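Local coordinates for protein putative creatinine amidohydrolase (Bacteroides fragilis, PDB 3LUB) that binds two zinc ions and, as a member of the creatininase superfamily, probably hydrolyses carbon-nitrogen bonds in linear amides, at residues D49-A54 with C66-P71. Numbering follows the deposited sequence.
Sequences DIAVEA and CMVMPP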
ATOM      1  N   ASP F  49     -26.720   4.976  19.736  1.00 20.58           N
ATOM      2  CA  ASP F  49     -27.980   4.983  20.525  1.00 21.09           C
ATOM      3  C   ASP F  49     -29.188   4.417  19.757  1.00 20.50           C
ATOM      4  O   ASP F  49     -29.943   3.582  20.290  1.00 21.78           O
ATOM      5  CB  ASP F  49     -28.251   6.391  21.049  1.00 20.72           C
ATOM      6  CG  ASP F  49     -27.267   6.805  22.140  1.00 24.84           C
ATOM      7  OD1 ASP F  49     -26.342   6.001  22.461  1.00 29.63           O
ATOM      8  OD2 ASP F  49     -27.390   7.944  22.654  1.00 27.75           O
ATOM      9  N   ILE F  50     -29.348   4.798  18.485  1.00 20.09           N
ATOM     10  CA  ILE F  50     -30.383   4.194  17.629  1.00 18.71           C
ATOM     11  C   ILE F  50     -30.212   2.679  17.496  1.00 19.54           C
ATOM     12  O   ILE F  50     -31.170   1.913  17.647  1.00 20.34           O
ATOM     13  CB  ILE F  50     -30.425   4.848  16.227  1.00 20.59           C
ATOM     14  CG1 ILE F  50     -30.894   6.312  16.355  1.00 20.43           C
ATOM     15  CG2 ILE F  50     -31.296   4.033  15.261  1.00 19.73           C
ATOM     16  CD1 ILE F  50     -30.604   7.157  15.168  1.00 17.81           C
ATOM     17  N   ALA F  51     -28.998   2.233  17.211  1.00 19.75           N
ATOM     18  CA  ALA F  51     -28.744   0.802  16.976  1.00 19.08           C
ATOM     19  C   ALA F  51     -28.975  -0.037  18.218  1.00 18.96           C
ATOM     20  O   ALA F  51     -29.514  -1.150  18.132  1.00 20.19           O
ATOM     21  CB  ALA F  51     -27.320   0.583  16.409  1.00 16.79           C
ATOM     22  N   VAL F  52     -28.579   0.471  19.378  1.00 19.74           N
ATOM     23  CA  VAL F  52     -28.841  -0.232  20.662  1.00 20.72           C
ATOM     24  C   VAL F  52     -30.357  -0.346  20.907  1.00 20.86           C
ATOM     25  O   VAL F  52     -30.864  -1.437  21.231  1.00 21.11           O
ATOM     26  CB  VAL F  52     -28.095   0.436  21.849  1.00 21.63           C
ATOM     27  CG1 VAL F  52     -28.627  -0.046  23.225  1.00 21.87           C
ATOM     28  CG2 VAL F  52     -26.636   0.141  21.742  1.00 16.84           C
ATOM     29  N   GLU F  53     -31.079   0.749  20.687  1.00 21.28           N
ATOM     30  CA  GLU F  53     -32.537   0.735  20.814  1.00 23.55           C
ATOM     31  C   GLU F  53     -33.181  -0.285  19.858  1.00 21.51           C
ATOM     32  O   GLU F  53     -34.065  -0.980  20.241  1.00 22.71           O
ATOM     33  CB  GLU F  53     -33.123   2.108  20.532  1.00 22.69           C
ATOM     34  CG  GLU F  53     -33.608   2.897  21.722  1.00 33.88           C
ATOM     35  CD  GLU F  53     -34.743   3.849  21.353  1.00 31.07           C
ATOM     36  OE1 GLU F  53     -35.899   3.367  21.296  1.00 42.54           O
ATOM     37  OE2 GLU F  53     -34.491   5.055  21.099  1.00 35.09           O
ATOM     38  N   ALA F  54     -32.723  -0.352  18.613  1.00 21.00           N
ATOM     39  CA  ALA F  54     -33.280  -1.302  17.646  1.00 19.21           C
ATOM     40  C   ALA F  54     -32.896  -2.734  17.997  1.00 20.15           C
ATOM     41  O   ALA F  54     -33.694  -3.656  17.777  1.00 20.64           O
ATOM     42  CB  ALA F  54     -32.871  -0.961  16.221  1.00 17.80           C
ATOM     43  N   CYS F  66     -28.518  -9.094  18.545  1.00 22.84           N
ATOM     44  CA  CYS F  66     -27.502  -8.384  17.799  1.00 23.22           C
ATOM     45  C   CYS F  66     -26.502  -7.732  18.754  1.00 23.01           C
ATOM     46  O   CYS F  66     -26.835  -7.374  19.896  1.00 23.93           O
ATOM     47  CB  CYS F  66     -28.165  -7.336  16.917  1.00 23.72           C
ATOM     48  SG  CYS F  66     -29.498  -8.032  15.861  1.00 27.36           S
HETATM   49  N   MSE F  67     -25.265  -7.604  18.304  1.00 20.92           N
HETATM   50  CA  MSE F  67     -24.273  -6.864  19.074  1.00 19.03           C
HETATM   51  C   MSE F  67     -24.007  -5.545  18.411  1.00 18.71           C
HETATM   52  O   MSE F  67     -23.622  -5.510  17.241  1.00 18.59           O
HETATM   53  CB  MSE F  67     -22.966  -7.643  19.143  1.00 20.56           C
HETATM   54  CG  MSE F  67     -21.892  -7.009  20.041  1.00 20.05           C
HETATM   55 SE   MSE F  67     -22.515  -6.430  21.805  0.75 22.25          SE
HETATM   56  CE  MSE F  67     -21.932  -7.935  22.946  1.00 18.05           C
ATOM     57  N   VAL F  68     -24.099  -4.465  19.176  1.00 18.84           N
ATOM     58  CA  VAL F  68     -23.642  -3.166  18.712  1.00 17.74           C
ATOM     59  C   VAL F  68     -22.201  -2.905  19.136  1.00 19.08           C
ATOM     60  O   VAL F  68     -21.887  -2.825  20.326  1.00 18.83           O
ATOM     61  CB  VAL F  68     -24.560  -2.040  19.174  1.00 19.03           C
ATOM     62  CG1 VAL F  68     -24.104  -0.661  18.571  1.00 18.29           C
ATOM     63  CG2 VAL F  68     -25.985  -2.354  18.798  1.00 17.91           C
HETATM   64  N   MSE F  69     -21.330  -2.799  18.135  1.00 18.27           N
HETATM   65  CA  MSE F  69     -19.937  -2.573  18.349  1.00 18.34           C
HETATM   66  C   MSE F  69     -19.622  -1.095  18.765  1.00 19.18           C
HETATM   67  O   MSE F  69     -20.478  -0.201  18.681  1.00 19.05           O
HETATM   68  CB  MSE F  69     -19.152  -2.948  17.086  1.00 19.60           C
HETATM   69  CG  MSE F  69     -19.314  -4.370  16.608  1.00 18.22           C
HETATM   70 SE   MSE F  69     -18.545  -5.702  17.801  0.75 17.40          SE
HETATM   71  CE  MSE F  69     -16.534  -5.178  17.660  1.00 16.96           C
ATOM     72  N   PRO F  70     -18.403  -0.859  19.278  1.00 19.36           N
ATOM     73  CA  PRO F  70     -18.055   0.530  19.551  1.00 21.59           C
ATOM     74  C   PRO F  70     -18.069   1.378  18.274  1.00 21.78           C
ATOM     75  O   PRO F  70     -17.611   0.938  17.224  1.00 20.62           O
ATOM     76  CB  PRO F  70     -16.651   0.419  20.155  1.00 22.09           C
ATOM     77  CG  PRO F  70     -16.588  -0.966  20.693  1.00 20.85           C
ATOM     78  CD  PRO F  70     -17.309  -1.773  19.667  1.00 17.75           C
ATOM     79  N   PRO F  71     -18.601   2.590  18.357  1.00 22.51           N
ATOM     80  CA  PRO F  71     -18.577   3.435  17.147  1.00 22.16           C
ATOM     81  C   PRO F  71     -17.167   3.783  16.585  1.00 21.71           C
ATOM     82  O   PRO F  71     -16.230   3.986  17.341  1.00 22.89           O
ATOM     83  CB  PRO F  71     -19.348   4.683  17.561  1.00 21.81           C
ATOM     84  CG  PRO F  71     -19.672   4.547  18.963  1.00 22.11           C
ATOM     85  CD  PRO F  71     -19.242   3.249  19.499  1.00 23.20           C
TER
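Val68 meets Ala51 and Val52 on the flank of helix 42-62, and these three residues make the whole contact between 49-54 and 66-71. Both methyls of Val68 take part. Val68 CG2 lies against the helix backbone, 3.8 Å from Ala51 O and equally close to Ala51 C. The same methyl sits 4.0 Å from Ala51 CB, while Val68 CG1 lies 4.1 Å from Ala51 CB, so the alanine methyl rests against the branched end of the valine. Val52 touches with one branch: a chi1 of 166° sets its CG1 opposite the backbone N and leaves CG2 beside that N, where Val52 CG2 comes 3.9 Å from Val68 CG2. The two valine side chains cross at about a right angle. Val52 CA and Val68 CA, 6.3 Å apart, are the nearest CA pair between the segments.

Ala51 and Val68 are buried, Ala51 also resting on Ile25 and Val68 on Pro27 and His48, whereas Val52 is partly exposed. Asp49 and Glu53, also partly exposed, leave the strand segment untouched; Glu53 OE2 hydrogen-bonds Tyr175 OH. Met69, a selenomethionine, packs on Ile88 and Pro70 on Leu41, both of a second subunit.

The contact packs the helix of the beta-alpha-beta unit 23-28, 42-62, 66-68 onto its second strand, at one edge of the parallel sheet within this chain. Methyl groups meet one another and the helix backbone, whose polar atoms are touched without hydrogen bonding to the strand; with 123 Å² buried, cohesion between the segments rests on van der Waals and hydrophobic packing.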